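Local coordinates for type II secretion system protein C (Vibrio cholerae, PDB 2I6V), which probably takes part, through the whole protein of which this is the periplasmic PDZ domain, in exporting cholera toxin across the outer membrane by type II secretion, at residues 4-9 / 33-38; 45-50 / 65-70; 72-77 / 81-86. One frame throughout, in Å; residues are numbered along the deposited sequence.

Interaction 1. Residues 4-9 / 33-38; sequences FQYVRL and ESIGLQ
Val7 and Leu37 make the closest apolar contact between residues 4-9, which lead into strand 7-14, and residues 33-38, which take in the end of helix 29-34 and the turn after it. Val7 CG2 meets Leu37 CD1 at 3.9 Å. CG2 stands anti to the backbone N of Val7, and the two side chains cross at about a right angle. The same Leu37 methyl lies 4.3 Å from Tyr6 O.

The second apolar pair is looser. Ile35 CD1 comes to the edge of the Tyr6 ring, near its plane, 4.4 Å from CD1 of the tyrosine. With chi2 at -176° the outer branch of Ile35 is extended, and its end methyl meets the ring edge.

Two polar features lie beside this packing. Tyr6 OH hydrogen-bonds Gln86 O, next to the C-terminal Phe87, whose ring stands nearly perpendicular to that of Tyr6. Gly36, with positive phi, closes the helix in a Schellman motif, and its N bonds Glu33 O at 3.1 Å.

The side-chain contacts across the segments are thus apolar. Van der Waals packing joins the start of the first strand to the end of the helix, while the Tyr6 hydroxyl bonds elsewhere.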
loop_
_atom_site.group_PDB
_atom_site.type_symbol
_atom_site.label_atom_id
_atom_site.label_comp_id
_atom_site.label_asym_id
_atom_site.label_seq_id
_atom_site.Cartn_x
_atom_site.Cartn_y
_atom_site.Cartn_z
ATOM N N PHE A 4 4.078 8.412 2.517
ATOM C CA PHE A 4 5.333 8.479 1.759
ATOM C C PHE A 4 6.589 8.151 2.565
ATOM O O PHE A 4 7.633 7.860 1.985
ATOM C CB PHE A 4 5.484 9.845 1.060
ATOM C CG PHE A 4 5.591 11.012 2.002
ATOM C CD1 PHE A 4 6.822 11.390 2.526
ATOM C CD2 PHE A 4 4.465 11.756 2.340
ATOM C CE1 PHE A 4 6.920 12.475 3.388
ATOM C CE2 PHE A 4 4.556 12.841 3.196
ATOM C CZ PHE A 4 5.782 13.199 3.725
ATOM N N GLN A 5 6.490 8.195 3.891
ATOM C CA GLN A 5 7.622 7.809 4.738
ATOM C C GLN A 5 7.832 6.295 4.686
ATOM O O GLN A 5 8.958 5.810 4.866
ATOM C CB GLN A 5 7.390 8.237 6.197
ATOM C CG GLN A 5 7.181 9.733 6.402
ATOM C CD GLN A 5 8.460 10.541 6.239
ATOM O OE1 GLN A 5 9.550 9.990 6.040
ATOM N NE2 GLN A 5 8.334 11.870 6.357
ATOM N N TYR A 6 6.742 5.569 4.422
ATOM C CA TYR A 6 6.711 4.103 4.520
ATOM C C TYR A 6 6.914 3.436 3.174
ATOM O O TYR A 6 7.529 2.379 3.093
ATOM C CB TYR A 6 5.356 3.623 5.068
ATOM C CG TYR A 6 5.031 4.110 6.467
ATOM C CD1 TYR A 6 5.245 3.292 7.572
ATOM C CD2 TYR A 6 4.512 5.384 6.681
ATOM C CE1 TYR A 6 4.947 3.724 8.851
ATOM C CE2 TYR A 6 4.198 5.827 7.962
ATOM C CZ TYR A 6 4.426 4.991 9.043
ATOM O OH TYR A 6 4.126 5.430 10.321
ATOM N N VAL A 7 6.372 4.043 2.119
ATOM C CA VAL A 7 6.279 3.343 0.850
ATOM C C VAL A 7 6.057 4.305 -0.311
ATOM O O VAL A 7 5.509 5.406 -0.134
ATOM C CB VAL A 7 5.133 2.287 0.895
ATOM C CG1 VAL A 7 3.760 2.981 0.939
ATOM C CG2 VAL A 7 5.225 1.352 -0.296
ATOM N N ARG A 8 6.500 3.888 -1.494
ATOM C CA ARG A 8 6.161 4.575 -2.730
ATOM C C ARG A 8 5.424 3.591 -3.624
ATOM O O ARG A 8 5.723 2.389 -3.614
ATOM C CB ARG A 8 7.415 5.134 -3.415
ATOM C CG ARG A 8 7.918 6.394 -2.710
ATOM C CD ARG A 8 9.265 6.899 -3.192
ATOM N NE ARG A 8 9.764 7.845 -2.198
ATOM C CZ ARG A 8 11.004 8.313 -2.131
ATOM N NH1 ARG A 8 11.318 9.171 -1.166
ATOM N NH2 ARG A 8 11.915 7.954 -3.032
ATOM N N LEU A 9 4.452 4.098 -4.380
ATOM C CA LEU A 9 3.606 3.239 -5.207
ATOM C C LEU A 9 3.577 3.707 -6.652
ATOM O O LEU A 9 3.590 4.907 -6.928
ATOM C CB LEU A 9 2.178 3.226 -4.664
ATOM C CG LEU A 9 1.992 2.769 -3.216
ATOM C CD1 LEU A 9 0.541 2.956 -2.818
ATOM C CD2 LEU A 9 2.422 1.312 -3.077
ATOM N N GLU A 33 11.707 -1.251 6.090
ATOM C CA GLU A 33 12.254 -2.540 6.497
ATOM C C GLU A 33 11.552 -3.126 7.719
ATOM O O GLU A 33 11.306 -4.335 7.771
ATOM C CB GLU A 33 13.757 -2.437 6.745
ATOM C CG GLU A 33 14.545 -2.018 5.493
ATOM C CD GLU A 33 14.557 -3.089 4.400
ATOM O OE1 GLU A 33 14.458 -4.293 4.730
ATOM O OE2 GLU A 33 14.677 -2.720 3.218
ATOM N N SER A 34 11.235 -2.283 8.698
ATOM C CA SER A 34 10.615 -2.782 9.937
ATOM C C SER A 34 9.222 -3.377 9.693
ATOM O O SER A 34 8.795 -4.274 10.421
ATOM C CB SER A 34 10.596 -1.723 11.045
ATOM O OG SER A 34 9.741 -0.634 10.749
ATOM N N ILE A 35 8.529 -2.917 8.651
ATOM C CA ILE A 35 7.198 -3.465 8.351
ATOM C C ILE A 35 7.261 -4.661 7.407
ATOM O O ILE A 35 6.259 -5.338 7.188
ATOM C CB ILE A 35 6.203 -2.395 7.805
ATOM C CG1 ILE A 35 6.637 -1.884 6.436
ATOM C CG2 ILE A 35 6.016 -1.209 8.781
ATOM C CD1 ILE A 35 5.734 -0.780 5.924
ATOM N N GLY A 36 8.446 -4.917 6.857
ATOM C CA GLY A 36 8.689 -6.127 6.088
ATOM C C GLY A 36 8.325 -6.037 4.625
ATOM O O GLY A 36 8.036 -7.054 4.002
ATOM N N LEU A 37 8.340 -4.833 4.068
ATOM C CA LEU A 37 8.123 -4.694 2.628
ATOM C C LEU A 37 9.403 -4.981 1.860
ATOM O O LEU A 37 10.510 -4.895 2.404
ATOM C CB LEU A 37 7.635 -3.284 2.288
ATOM C CG LEU A 37 6.175 -2.978 2.610
ATOM C CD1 LEU A 37 5.886 -1.510 2.337
ATOM C CD2 LEU A 37 5.271 -3.872 1.770
ATOM N N GLN A 38 9.246 -5.327 0.585
ATOM C CA GLN A 38 10.374 -5.546 -0.300
ATOM C C GLN A 38 10.089 -4.844 -1.615
ATOM O O GLN A 38 8.942 -4.825 -2.075
ATOM C CB GLN A 38 10.607 -7.043 -0.522
ATOM C CG GLN A 38 11.001 -7.758 0.758
ATOM C CD GLN A 38 11.352 -9.218 0.540
ATOM O OE1 GLN A 38 11.365 -9.703 -0.591
ATOM N NE2 GLN A 38 11.630 -9.928 1.632
#

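Interaction 2. Residues 45-50 / 65-70; sequences ALNGLD and NEMTEM
Asn47, at the tip of the beta hairpin formed by strands 42-46 and 49-50, reaches Met70 at the start of strand 69-76 and Met67 in the loop before it. A type I' turn from Leu46 to Leu49 makes the bend and gives Asn47 a positive phi of 51°. The Asn47 amide uses both its ends. OD1 lies 3.3 Å from Met70 CA and 3.6 Å from Met70 CB. It also accepts a hydrogen bond from the backbone N of Ser71, the residue after Met70, which holds this oxygen against the backbone of strand 69-76.

Met70 has its own apolar partner. Its thioether chain runs out from CB and bends at the last torsion (chi3 -39°), bringing CE 3.7 Å from Leu46 CD1. SD of Met70 is farther from the same methyl, at 4.1 Å. Leu46 and Met70 are buried. Leu46 also packs on Leu60 and Phe61 of helix 54-62, while Met70 touches Met64, Ile85 and Phe87. The contact therefore joins the hairpin tip to the chain returning from that helix.

Met67 approaches Asn47 from the opposite direction. Its chain is bent at chi2 and chi3, and the terminal methyl CE sits 3.2 Å from Asn47 ND2.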
loop_
_atom_site.group_PDB
_atom_site.type_symbol
_atom_site.label_atom_id
_atom_site.label_comp_id
_atom_site.label_asym_id
_atom_site.label_seq_id
_atom_site.Cartn_x
_atom_site.Cartn_y
_atom_site.Cartn_z
ATOM N N ALA A 45 -4.388 -4.410 -1.706
ATOM C CA ALA A 45 -5.453 -3.895 -0.848
ATOM C C ALA A 45 -4.902 -3.022 0.262
ATOM O O ALA A 45 -3.737 -3.148 0.650
ATOM C CB ALA A 45 -6.264 -5.045 -0.264
ATOM N N LEU A 46 -5.760 -2.153 0.783
ATOM C CA LEU A 46 -5.425 -1.291 1.904
ATOM C C LEU A 46 -6.577 -1.391 2.897
ATOM O O LEU A 46 -7.724 -1.126 2.540
ATOM C CB LEU A 46 -5.258 0.149 1.403
ATOM C CG LEU A 46 -4.697 1.210 2.341
ATOM C CD1 LEU A 46 -3.444 0.704 3.052
ATOM C CD2 LEU A 46 -4.388 2.480 1.534
ATOM N N ASN A 47 -6.284 -1.806 4.132
ATOM C CA ASN A 47 -7.344 -2.106 5.100
ATOM C C ASN A 47 -8.418 -3.062 4.559
ATOM O O ASN A 47 -9.599 -2.956 4.917
ATOM C CB ASN A 47 -8.002 -0.817 5.598
ATOM C CG ASN A 47 -7.063 0.037 6.417
ATOM O OD1 ASN A 47 -5.915 -0.338 6.662
ATOM N ND2 ASN A 47 -7.547 1.196 6.849
ATOM N N GLY A 48 -8.013 -3.985 3.690
ATOM C CA GLY A 48 -8.931 -4.991 3.152
ATOM C C GLY A 48 -9.764 -4.497 1.981
ATOM O O GLY A 48 -10.564 -5.240 1.411
ATOM N N LEU A 49 -9.566 -3.238 1.618
ATOM C CA LEU A 49 -10.303 -2.615 0.541
ATOM C C LEU A 49 -9.427 -2.578 -0.713
ATOM O O LEU A 49 -8.204 -2.447 -0.635
ATOM C CB LEU A 49 -10.721 -1.202 0.935
ATOM C CG LEU A 49 -11.716 -1.110 2.105
ATOM C CD1 LEU A 49 -11.622 0.237 2.798
ATOM C CD2 LEU A 49 -13.134 -1.384 1.619
ATOM N N ASP A 50 -10.068 -2.676 -1.870
ATOM C CA ASP A 50 -9.350 -2.815 -3.136
ATOM C C ASP A 50 -8.678 -1.494 -3.529
ATOM O O ASP A 50 -9.352 -0.492 -3.731
ATOM C CB ASP A 50 -10.356 -3.283 -4.196
ATOM C CG ASP A 50 -9.709 -3.680 -5.516
ATOM O OD1 ASP A 50 -8.590 -3.213 -5.839
ATOM O OD2 ASP A 50 -10.365 -4.460 -6.240
ATOM N N ASN A 65 -6.763 10.986 8.848
ATOM C CA ASN A 65 -6.335 11.747 10.018
ATOM C C ASN A 65 -6.848 11.150 11.331
ATOM O O ASN A 65 -6.380 11.522 12.413
ATOM C CB ASN A 65 -6.773 13.205 9.907
ATOM C CG ASN A 65 -8.264 13.350 9.723
ATOM O OD1 ASN A 65 -8.843 12.809 8.778
ATOM N ND2 ASN A 65 -8.900 14.093 10.622
ATOM N N GLU A 66 -7.817 10.240 11.238
ATOM C CA GLU A 66 -8.341 9.555 12.418
ATOM C C GLU A 66 -7.742 8.164 12.571
ATOM O O GLU A 66 -8.067 7.438 13.509
ATOM C CB GLU A 66 -9.866 9.449 12.368
ATOM C CG GLU A 66 -10.598 10.687 12.850
ATOM C CD GLU A 66 -10.735 11.743 11.775
ATOM O OE1 GLU A 66 -10.808 11.372 10.583
ATOM O OE2 GLU A 66 -10.778 12.944 12.123
ATOM N N MET A 67 -6.877 7.793 11.639
ATOM C CA MET A 67 -6.278 6.468 11.664
ATOM C C MET A 67 -4.998 6.436 12.479
ATOM O O MET A 67 -4.192 7.363 12.415
ATOM C CB MET A 67 -5.969 6.004 10.253
ATOM C CG MET A 67 -7.188 5.840 9.399
ATOM S SD MET A 67 -6.940 4.468 8.278
ATOM C CE MET A 67 -7.350 3.098 9.353
ATOM N N THR A 68 -4.811 5.359 13.231
ATOM C CA THR A 68 -3.556 5.165 13.945
ATOM C C THR A 68 -2.747 4.021 13.344
ATOM O O THR A 68 -1.592 3.816 13.704
ATOM C CB THR A 68 -3.776 4.890 15.446
ATOM O OG1 THR A 68 -4.561 3.703 15.611
ATOM C CG2 THR A 68 -4.484 6.071 16.108
ATOM N N GLU A 69 -3.363 3.272 12.434
ATOM C CA GLU A 69 -2.682 2.153 11.792
ATOM C C GLU A 69 -3.403 1.790 10.509
ATOM O O GLU A 69 -4.575 2.128 10.339
ATOM C CB GLU A 69 -2.645 0.937 12.723
ATOM C CG GLU A 69 -4.028 0.467 13.163
ATOM C CD GLU A 69 -3.994 -0.561 14.288
ATOM O OE1 GLU A 69 -2.922 -0.776 14.891
ATOM O OE2 GLU A 69 -5.056 -1.155 14.572
ATOM N N MET A 70 -2.698 1.102 9.614
ATOM C CA MET A 70 -3.271 0.615 8.357
ATOM C C MET A 70 -2.664 -0.738 8.030
ATOM O O MET A 70 -1.554 -1.042 8.461
ATOM C CB MET A 70 -2.925 1.546 7.200
ATOM C CG MET A 70 -3.387 2.961 7.336
ATOM S SD MET A 70 -3.170 3.794 5.758
ATOM C CE MET A 70 -1.611 3.126 5.201
#

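Interaction 3. Residues 72-77 / 81-86; sequences LTVERD and HDVYIQ
The C-terminal beta hairpin of the PDZ domain pairs strand 69-76 with strand 79-86. Leu72 and Val83 form an antiparallel hydrogen-bonded pair. Leu72 N donates to Val83 O, and Val83 N returns a bond of 2.7 Å to Leu72 O. Val74 and His81 form a second such pair. Val74 N donates to His81 O at 2.9 Å, and His81 N donates to Val74 O at 3.0 Å.

Between them, Thr73 and Asp82 form a non-hydrogen-bonded pair on the other face of the sheet. Their side chains supply a bond of their own: Thr73 OG1 donates to Asp82 OD1 at 2.7 Å. The hydroxyl meets this oxygen from above the carboxylate plane, 38° out of it.

On the face of Leu72, Val74, His81 and Val83, aliphatic side chains meet an imidazole ring. Val74 CG2 touches Val83 CG2 at 4.2 Å and lies over one face of the His81 ring, 3.5 Å from CE1. With chi1 at 76°, His81 CG lies between the backbone N and the carbonyl carbon, and the ring runs alongside Val74, the two side chains pointing the same way. His81 CE1 also lies over one face of the Arg76 guanidinium, 3.5 Å from NH2. The ring presents its edge here, and the two planes are 72° apart. Arg76 NH2 forms a salt bridge with Asp41 OD2 and a hydrogen bond with Gly36 O, which hold the guanidinium in place.

Around the hairpin, strand 42-46 lies along strand 69-76, with Leu72 packed on Ala43 and Leu46. Val83 rests on Ile35 and Leu37, just beyond helix 29-34.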
loop_
_atom_site.group_PDB
_atom_site.type_symbol
_atom_site.label_atom_id
_atom_site.label_comp_id
_atom_site.label_asym_id
_atom_site.label_seq_id
_atom_site.Cartn_x
_atom_site.Cartn_y
_atom_site.Cartn_z
ATOM N N LEU A 72 -1.578 -3.104 4.672
ATOM C CA LEU A 72 -1.390 -3.149 3.233
ATOM C C LEU A 72 -1.227 -4.615 2.862
ATOM O O LEU A 72 -0.342 -5.290 3.380
ATOM C CB LEU A 72 -0.131 -2.370 2.870
ATOM C CG LEU A 72 0.245 -2.148 1.411
ATOM C CD1 LEU A 72 -0.776 -1.265 0.694
ATOM C CD2 LEU A 72 1.622 -1.504 1.364
ATOM N N THR A 73 -2.093 -5.114 1.982
ATOM C CA THR A 73 -1.982 -6.491 1.535
ATOM C C THR A 73 -1.081 -6.494 0.313
ATOM O O THR A 73 -1.351 -5.782 -0.655
ATOM C CB THR A 73 -3.354 -7.084 1.151
ATOM O OG1 THR A 73 -4.238 -7.030 2.281
ATOM C CG2 THR A 73 -3.198 -8.543 0.705
ATOM N N VAL A 74 -0.016 -7.286 0.355
ATOM C CA VAL A 74 0.875 -7.370 -0.812
ATOM C C VAL A 74 0.991 -8.795 -1.333
ATOM O O VAL A 74 0.770 -9.752 -0.591
ATOM C CB VAL A 74 2.287 -6.833 -0.512
ATOM C CG1 VAL A 74 2.215 -5.382 -0.021
ATOM C CG2 VAL A 74 3.003 -7.729 0.504
ATOM N N GLU A 75 1.348 -8.918 -2.607
ATOM C CA GLU A 75 1.598 -10.212 -3.226
ATOM C C GLU A 75 3.089 -10.313 -3.532
ATOM O O GLU A 75 3.673 -9.400 -4.121
ATOM C CB GLU A 75 0.788 -10.338 -4.510
ATOM C CG GLU A 75 0.612 -11.754 -5.016
ATOM C CD GLU A 75 -0.565 -11.857 -5.967
ATOM O OE1 GLU A 75 -0.478 -11.286 -7.073
ATOM O OE2 GLU A 75 -1.589 -12.482 -5.601
ATOM N N ARG A 76 3.695 -11.425 -3.117
ATOM C CA ARG A 76 5.117 -11.655 -3.273
ATOM C C ARG A 76 5.301 -13.144 -3.544
ATOM O O ARG A 76 4.843 -13.976 -2.766
ATOM C CB ARG A 76 5.867 -11.233 -1.997
ATOM C CG ARG A 76 7.375 -11.391 -2.079
ATOM C CD ARG A 76 8.006 -11.241 -0.696
ATOM N NE ARG A 76 7.679 -9.940 -0.132
ATOM C CZ ARG A 76 7.747 -9.639 1.160
ATOM N NH1 ARG A 76 8.133 -10.560 2.035
ATOM N NH2 ARG A 76 7.415 -8.419 1.576
ATOM N N ASP A 77 5.928 -13.463 -4.669
ATOM C CA ASP A 77 6.137 -14.855 -5.074
ATOM C C ASP A 77 4.820 -15.645 -5.092
ATOM O O ASP A 77 4.766 -16.818 -4.686
ATOM C CB ASP A 77 7.183 -15.521 -4.179
ATOM C CG ASP A 77 8.492 -14.758 -4.153
ATOM O OD1 ASP A 77 8.902 -14.228 -5.214
ATOM O OD2 ASP A 77 9.109 -14.678 -3.070
ATOM N N HIS A 81 0.277 -11.526 1.783
ATOM C CA HIS A 81 0.269 -11.326 3.220
ATOM C C HIS A 81 0.035 -9.862 3.554
ATOM O O HIS A 81 0.133 -8.989 2.685
ATOM C CB HIS A 81 1.557 -11.826 3.867
ATOM C CG HIS A 81 2.727 -10.916 3.665
ATOM N ND1 HIS A 81 3.518 -10.962 2.539
ATOM C CD2 HIS A 81 3.253 -9.951 4.457
ATOM C CE1 HIS A 81 4.476 -10.056 2.640
ATOM N NE2 HIS A 81 4.337 -9.429 3.794
ATOM N N ASP A 82 -0.275 -9.606 4.820
ATOM C CA ASP A 82 -0.587 -8.257 5.258
ATOM C C ASP A 82 0.606 -7.623 5.953
ATOM O O ASP A 82 1.275 -8.261 6.779
ATOM C CB ASP A 82 -1.794 -8.267 6.194
ATOM C CG ASP A 82 -3.097 -8.488 5.451
ATOM O OD1 ASP A 82 -3.075 -8.493 4.198
ATOM O OD2 ASP A 82 -4.139 -8.661 6.115
ATOM N N VAL A 83 0.865 -6.374 5.583
ATOM C CA VAL A 83 1.911 -5.562 6.165
ATOM C C VAL A 83 1.229 -4.560 7.082
ATOM O O VAL A 83 0.257 -3.907 6.702
ATOM C CB VAL A 83 2.677 -4.828 5.057
ATOM C CG1 VAL A 83 3.595 -3.785 5.640
ATOM C CG2 VAL A 83 3.461 -5.842 4.210
ATOM N N TYR A 84 1.721 -4.468 8.309
ATOM C CA TYR A 84 1.098 -3.607 9.288
ATOM C C TYR A 84 1.863 -2.304 9.438
ATOM O O TYR A 84 3.037 -2.285 9.813
ATOM C CB TYR A 84 0.945 -4.350 10.610
ATOM C CG TYR A 84 0.172 -5.634 10.424
ATOM C CD1 TYR A 84 -1.205 -5.609 10.232
ATOM C CD2 TYR A 84 0.818 -6.864 10.401
ATOM C CE1 TYR A 84 -1.923 -6.777 10.043
ATOM C CE2 TYR A 84 0.109 -8.041 10.214
ATOM C CZ TYR A 84 -1.261 -7.990 10.036
ATOM O OH TYR A 84 -1.974 -9.152 9.851
ATOM N N ILE A 85 1.185 -1.220 9.089
ATOM C CA ILE A 85 1.740 0.111 9.181
ATOM C C ILE A 85 1.247 0.795 10.460
ATOM O O ILE A 85 0.043 0.923 10.680
ATOM C CB ILE A 85 1.355 0.927 7.924
ATOM C CG1 ILE A 85 2.191 0.465 6.723
ATOM C CG2 ILE A 85 1.521 2.424 8.161
ATOM C CD1 ILE A 85 1.659 0.949 5.384
ATOM N N GLN A 86 2.186 1.210 11.306
ATOM C CA GLN A 86 1.867 1.876 12.560
ATOM C C GLN A 86 2.088 3.373 12.384
ATOM O O GLN A 86 3.190 3.785 12.039
ATOM C CB GLN A 86 2.802 1.373 13.662
ATOM C CG GLN A 86 2.559 2.016 15.008
ATOM C CD GLN A 86 1.184 1.657 15.554
ATOM O OE1 GLN A 86 0.906 0.486 15.846
ATOM N NE2 GLN A 86 0.320 2.654 15.679
#

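Interactions 2 and 3 share strand 69-76, at its start and farther along, and Met70 O accepts a hydrogen bond from Ile85 N between them. Interactions 1 and 3 meet through both polar and packing contacts. Interactions 1 and 2 do not touch; their centres are about 15 Å apart. Interaction 1 is the buried one, and its side-chain packing is apolar. Interaction 2 is partly buried, passing from a buried leucine-methionine pair to a more exposed amide. Interaction 3, also partly buried, alone has hydrogen bonds between its segments: regular strand pairing, with a Thr-Asp side-chain bond on one face and aliphatic and imidazole packing on the other.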